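Local coordinates for protein putative S41 protease (Bacteroides fragilis NCTC 9343, PDB 3K50) that is a putative serine protease of peptidase family S41 that probably cleaves peptide bonds, though its substrates are not known, at residues 170-182 with 189-201. Numbering follows the deposited sequence. Where two conformers were deposited one is given.
Sequences SLVDKPVHRFEII and VGYLMYNEFKAGP
Ile182 and Val189 exchange two backbone hydrogen bonds, Ile182 N reaching Val189 O at 2.7 Å, and the antiparallel ladder continues through Glu180 with Tyr191 to Arg178 with Met193. There a classic beta bulge interrupts it. Met193 O accepts His177 N at 2.9 Å and a weak, longer bond from Arg178 N. Past the bulge, Asn195 N is tied to Pro175 O, and water links Asp173 OD2, also bonded to Tyr96, with Asn195 ND2. A second water joins Asp173 O to Glu196 OE1, at 2.5 Å from the latter.

At the bulge the side chains of His177 and Met193 run alongside each other. With CG anti to the backbone N (chi1 -160°) and a bend at chi2, Met193, a selenomethionine, brings its SE to 3.8 Å from His177 CB, oblique to the imidazole, which stacks on Tyr96. Nearby, Pro175 CB meets Tyr194 CE1 at 3.8 Å, while Val176 CG2 approaches that ring at its edge. Ile182 CD1 packs against Tyr191 CB at 3.9 Å.

Strand 176-184 is the edge strand of this probable S41 protease's mixed sheet, and strand 187-194 joins it to parallel strand 226-230. Main-chain bonds carry the register to the bulge; beyond Asn195 N to Pro175 O, polar contact passes to two waters.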
loop_
_atom_site.group_PDB
_atom_site.type_symbol
_atom_site.label_atom_id
_atom_site.label_comp_id
_atom_site.label_asym_id
_atom_site.label_seq_id
_atom_site.Cartn_x
_atom_site.Cartn_y
_atom_site.Cartn_z
ATOM N N SER A 170 -11.751 14.672 -8.844
ATOM C CA SER A 170 -11.913 13.435 -8.089
ATOM C C SER A 170 -11.340 12.293 -8.931
ATOM O O SER A 170 -11.800 12.082 -10.052
ATOM C CB SER A 170 -13.402 13.196 -7.777
ATOM O OG SER A 170 -13.549 11.991 -7.023
ATOM N N LEU A 171 -10.358 11.565 -8.407
ATOM C CA LEU A 171 -9.660 10.517 -9.184
ATOM C C LEU A 171 -9.796 9.122 -8.606
ATOM O O LEU A 171 -9.949 8.928 -7.396
ATOM C CB LEU A 171 -8.156 10.809 -9.227
ATOM C CG LEU A 171 -7.729 12.166 -9.786
ATOM C CD1 LEU A 171 -6.261 12.424 -9.452
ATOM C CD2 LEU A 171 -8.027 12.306 -11.279
ATOM N N VAL A 172 -9.701 8.146 -9.484
ATOM C CA VAL A 172 -9.721 6.768 -9.082
ATOM C C VAL A 172 -8.394 6.166 -9.527
ATOM O O VAL A 172 -8.058 6.200 -10.719
ATOM C CB VAL A 172 -10.871 6.029 -9.717
ATOM C CG1 VAL A 172 -10.664 4.497 -9.570
ATOM C CG2 VAL A 172 -12.154 6.469 -9.050
ATOM N N ASP A 173 -7.628 5.666 -8.574
ATOM C CA ASP A 173 -6.317 5.097 -8.871
ATOM C C ASP A 173 -6.404 3.566 -8.959
ATOM O O ASP A 173 -6.883 2.920 -8.038
ATOM C CB ASP A 173 -5.279 5.509 -7.808
ATOM C CG ASP A 173 -3.848 5.087 -8.189
ATOM O OD1 ASP A 173 -3.532 5.140 -9.384
ATOM O OD2 ASP A 173 -3.043 4.688 -7.328
ATOM N N LYS A 174 -5.917 3.007 -10.057
ATOM C CA LYS A 174 -5.937 1.550 -10.317
ATOM C C LYS A 174 -4.772 0.780 -9.633
ATOM O O LYS A 174 -3.622 1.213 -9.655
ATOM C CB LYS A 174 -5.966 1.330 -11.836
ATOM C CG LYS A 174 -7.322 1.827 -12.447
ATOM C CD LYS A 174 -7.451 1.650 -13.992
ATOM N N PRO A 175 -5.061 -0.363 -8.986
ATOM C CA PRO A 175 -3.954 -1.060 -8.314
ATOM C C PRO A 175 -2.763 -1.539 -9.164
ATOM O O PRO A 175 -1.623 -1.485 -8.667
ATOM C CB PRO A 175 -4.631 -2.290 -7.694
ATOM C CG PRO A 175 -6.069 -1.978 -7.678
ATOM C CD PRO A 175 -6.339 -1.043 -8.786
ATOM N N VAL A 176 -3.010 -2.013 -10.387
ATOM C CA VAL A 176 -1.931 -2.461 -11.273
ATOM C C VAL A 176 -1.304 -1.198 -11.836
ATOM O O VAL A 176 -1.728 -0.667 -12.883
ATOM C CB VAL A 176 -2.415 -3.363 -12.377
ATOM C CG1 VAL A 176 -1.274 -3.685 -13.334
ATOM C CG2 VAL A 176 -3.007 -4.651 -11.799
ATOM N N HIS A 177 -0.323 -0.696 -11.108
ATOM C CA HIS A 177 0.293 0.627 -11.428
ATOM C C HIS A 177 1.351 0.617 -12.477
ATOM O O HIS A 177 1.428 1.524 -13.309
ATOM C CB HIS A 177 0.861 1.225 -10.147
ATOM C CG HIS A 177 1.395 2.606 -10.313
ATOM N ND1 HIS A 177 0.594 3.674 -10.652
ATOM C CD2 HIS A 177 2.658 3.085 -10.210
ATOM C CE1 HIS A 177 1.350 4.759 -10.728
ATOM N NE2 HIS A 177 2.605 4.426 -10.466
ATOM N N ARG A 178 2.178 -0.407 -12.476
ATOM C CA ARG A 178 3.197 -0.520 -13.510
ATOM C C ARG A 178 3.579 -2.012 -13.680
ATOM O O ARG A 178 3.631 -2.768 -12.689
ATOM C CB ARG A 178 4.433 0.314 -13.135
ATOM C CG ARG A 178 5.129 1.078 -14.313
ATOM C CD ARG A 178 4.264 2.238 -14.857
ATOM N NE ARG A 178 4.520 3.624 -14.376
ATOM C CZ ARG A 178 3.592 4.601 -14.276
ATOM N NH1 ARG A 178 2.272 4.368 -14.395
ATOM N NH2 ARG A 178 3.978 5.818 -13.912
ATOM N N PHE A 179 3.897 -2.335 -14.936
ATOM C CA PHE A 179 4.230 -3.664 -15.458
ATOM C C PHE A 179 5.472 -3.643 -16.317
ATOM O O PHE A 179 5.661 -2.720 -17.128
ATOM C CB PHE A 179 3.101 -4.109 -16.394
ATOM C CG PHE A 179 3.374 -5.385 -17.172
ATOM C CD1 PHE A 179 4.044 -5.364 -18.403
ATOM C CD2 PHE A 179 2.892 -6.609 -16.698
ATOM C CE1 PHE A 179 4.269 -6.559 -19.152
ATOM C CE2 PHE A 179 3.098 -7.787 -17.428
ATOM C CZ PHE A 179 3.804 -7.749 -18.670
ATOM N N GLU A 180 6.319 -4.652 -16.176
ATOM C CA GLU A 180 7.407 -4.774 -17.129
ATOM C C GLU A 180 8.009 -6.147 -17.106
ATOM O O GLU A 180 7.988 -6.807 -16.052
ATOM C CB GLU A 180 8.564 -3.860 -16.729
ATOM C CG GLU A 180 8.553 -2.539 -17.368
ATOM C CD GLU A 180 9.874 -1.985 -17.318
ATOM O OE1 GLU A 180 10.450 -2.014 -16.204
ATOM O OE2 GLU A 180 10.346 -1.579 -18.395
ATOM N N ILE A 181 8.561 -6.557 -18.260
ATOM C CA ILE A 181 9.410 -7.751 -18.335
ATOM C C ILE A 181 10.822 -7.235 -18.633
ATOM O O ILE A 181 11.045 -6.544 -19.635
ATOM C CB ILE A 181 8.971 -8.763 -19.385
ATOM C CG1 ILE A 181 7.587 -9.306 -19.004
ATOM C CG2 ILE A 181 10.007 -9.914 -19.466
ATOM C CD1 ILE A 181 6.888 -10.041 -20.127
ATOM N N ILE A 182 11.754 -7.566 -17.751
ATOM C CA ILE A 182 13.128 -7.121 -17.842
ATOM C C ILE A 182 14.059 -8.271 -18.121
ATOM O O ILE A 182 14.158 -9.224 -17.311
ATOM C CB ILE A 182 13.519 -6.493 -16.481
ATOM C CG1 ILE A 182 12.493 -5.385 -16.112
ATOM C CG2 ILE A 182 14.998 -6.013 -16.445
ATOM C CD1 ILE A 182 12.533 -4.971 -14.620
ATOM N N VAL A 189 12.753 -11.291 -16.009
ATOM C CA VAL A 189 12.238 -10.753 -14.766
ATOM C C VAL A 189 10.927 -10.007 -14.911
ATOM O O VAL A 189 10.820 -8.986 -15.625
ATOM C CB VAL A 189 13.282 -9.838 -14.080
ATOM C CG1 VAL A 189 12.803 -9.516 -12.624
ATOM C CG2 VAL A 189 14.654 -10.486 -14.033
ATOM N N GLY A 190 9.908 -10.540 -14.231
ATOM C CA GLY A 190 8.621 -9.867 -14.182
ATOM C C GLY A 190 8.673 -8.792 -13.099
ATOM O O GLY A 190 9.103 -9.074 -11.992
ATOM N N TYR A 191 8.245 -7.571 -13.415
ATOM C CA TYR A 191 8.205 -6.491 -12.419
ATOM C C TYR A 191 6.748 -6.007 -12.319
ATOM O O TYR A 191 6.123 -5.651 -13.329
ATOM C CB TYR A 191 9.129 -5.311 -12.794
ATOM C CG TYR A 191 8.901 -4.091 -11.914
ATOM C CD1 TYR A 191 9.393 -4.062 -10.615
ATOM C CD2 TYR A 191 8.199 -2.999 -12.368
ATOM C CE1 TYR A 191 9.207 -2.981 -9.788
ATOM C CE2 TYR A 191 7.965 -1.896 -11.526
ATOM C CZ TYR A 191 8.478 -1.897 -10.262
ATOM O OH TYR A 191 8.260 -0.870 -9.427
ATOM N N LEU A 192 6.220 -6.014 -11.118
ATOM C CA LEU A 192 4.888 -5.514 -10.880
ATOM C C LEU A 192 4.818 -4.559 -9.705
ATOM O O LEU A 192 5.101 -4.938 -8.582
ATOM C CB LEU A 192 3.928 -6.683 -10.611
ATOM C CG LEU A 192 2.447 -6.418 -10.303
ATOM C CD1 LEU A 192 1.734 -5.897 -11.551
ATOM C CD2 LEU A 192 1.788 -7.663 -9.831
HETATM N N MSE A 193 4.373 -3.339 -9.994
HETATM C CA MSE A 193 4.066 -2.324 -8.988
HETATM C C MSE A 193 2.536 -2.411 -8.734
HETATM O O MSE A 193 1.754 -1.907 -9.524
HETATM C CB MSE A 193 4.527 -0.951 -9.457
HETATM C CG MSE A 193 4.695 0.039 -8.373
HETATM SE SE MSE A 193 3.179 0.489 -7.201
HETATM C CE MSE A 193 4.221 1.592 -5.955
ATOM N N TYR A 194 2.156 -3.112 -7.649
ATOM C CA TYR A 194 0.760 -3.408 -7.288
ATOM C C TYR A 194 0.461 -2.632 -6.033
ATOM O O TYR A 194 1.012 -2.933 -4.974
ATOM C CB TYR A 194 0.579 -4.903 -7.026
ATOM C CG TYR A 194 -0.852 -5.342 -6.700
ATOM C CD1 TYR A 194 -1.824 -5.300 -7.647
ATOM C CD2 TYR A 194 -1.172 -5.894 -5.466
ATOM C CE1 TYR A 194 -3.158 -5.759 -7.369
ATOM C CE2 TYR A 194 -2.469 -6.353 -5.167
ATOM C CZ TYR A 194 -3.444 -6.293 -6.118
ATOM O OH TYR A 194 -4.709 -6.750 -5.840
ATOM N N ASN A 195 -0.417 -1.644 -6.126
ATOM C CA ASN A 195 -0.495 -0.654 -5.025
ATOM C C ASN A 195 -1.632 -0.765 -4.029
ATOM O O ASN A 195 -1.628 -0.049 -3.060
ATOM C CB ASN A 195 -0.475 0.772 -5.627
ATOM C CG ASN A 195 0.179 1.800 -4.698
ATOM O OD1 ASN A 195 1.209 1.533 -4.118
ATOM N ND2 ASN A 195 -0.454 2.943 -4.533
ATOM N N GLU A 196 -2.580 -1.668 -4.259
ATOM C CA GLU A 196 -3.719 -1.784 -3.390
ATOM C C GLU A 196 -4.409 -3.101 -3.649
ATOM O O GLU A 196 -4.601 -3.477 -4.794
ATOM C CB GLU A 196 -4.708 -0.627 -3.651
ATOM C CG GLU A 196 -5.750 -0.544 -2.652
ATOM C CD GLU A 196 -6.824 0.493 -2.957
ATOM O OE1 GLU A 196 -6.854 1.070 -4.064
ATOM O OE2 GLU A 196 -7.657 0.702 -2.056
ATOM N N PHE A 197 -4.729 -3.831 -2.574
ATOM C CA PHE A 197 -5.473 -5.080 -2.706
ATOM C C PHE A 197 -6.967 -4.734 -2.811
ATOM O O PHE A 197 -7.729 -4.802 -1.830
ATOM C CB PHE A 197 -5.170 -6.020 -1.522
ATOM C CG PHE A 197 -3.751 -6.556 -1.530
ATOM C CD1 PHE A 197 -2.716 -5.782 -1.118
ATOM C CD2 PHE A 197 -3.480 -7.840 -1.962
ATOM C CE1 PHE A 197 -1.414 -6.258 -1.157
ATOM C CE2 PHE A 197 -2.187 -8.321 -2.003
ATOM C CZ PHE A 197 -1.149 -7.517 -1.609
ATOM N N LYS A 198 -7.392 -4.430 -4.020
ATOM C CA LYS A 198 -8.760 -4.022 -4.289
ATOM C C LYS A 198 -9.213 -4.721 -5.571
ATOM O O LYS A 198 -8.518 -4.664 -6.564
ATOM C CB LYS A 198 -8.780 -2.493 -4.421
ATOM C CG LYS A 198 -10.185 -1.901 -4.328
ATOM C CD LYS A 198 -10.133 -0.416 -4.419
ATOM C CE LYS A 198 -11.495 0.210 -4.399
ATOM N NZ LYS A 198 -11.313 1.682 -4.525
ATOM N N ALA A 199 -10.376 -5.354 -5.534
ATOM C CA ALA A 199 -10.832 -6.220 -6.583
ATOM C C ALA A 199 -11.377 -5.460 -7.768
ATOM O O ALA A 199 -11.172 -5.888 -8.883
ATOM C CB ALA A 199 -11.871 -7.248 -6.017
ATOM N N GLY A 200 -12.024 -4.313 -7.527
ATOM C CA GLY A 200 -12.605 -3.501 -8.585
ATOM C C GLY A 200 -13.085 -2.147 -8.046
ATOM O O GLY A 200 -13.012 -1.903 -6.817
ATOM N N PRO A 201 -13.527 -1.242 -8.962
ATOM C CA PRO A 201 -13.973 0.105 -8.558
ATOM C C PRO A 201 -15.270 0.103 -7.737
ATOM O O PRO A 201 -15.396 0.915 -6.851
ATOM C CB PRO A 201 -14.143 0.861 -9.887
ATOM C CG PRO A 201 -14.332 -0.211 -10.928
ATOM C CD PRO A 201 -13.540 -1.413 -10.430
HETATM O O HOH W 1 -3.506 2.931 -5.478
HETATM O O HOH W 2 -5.496 1.402 -6.135
#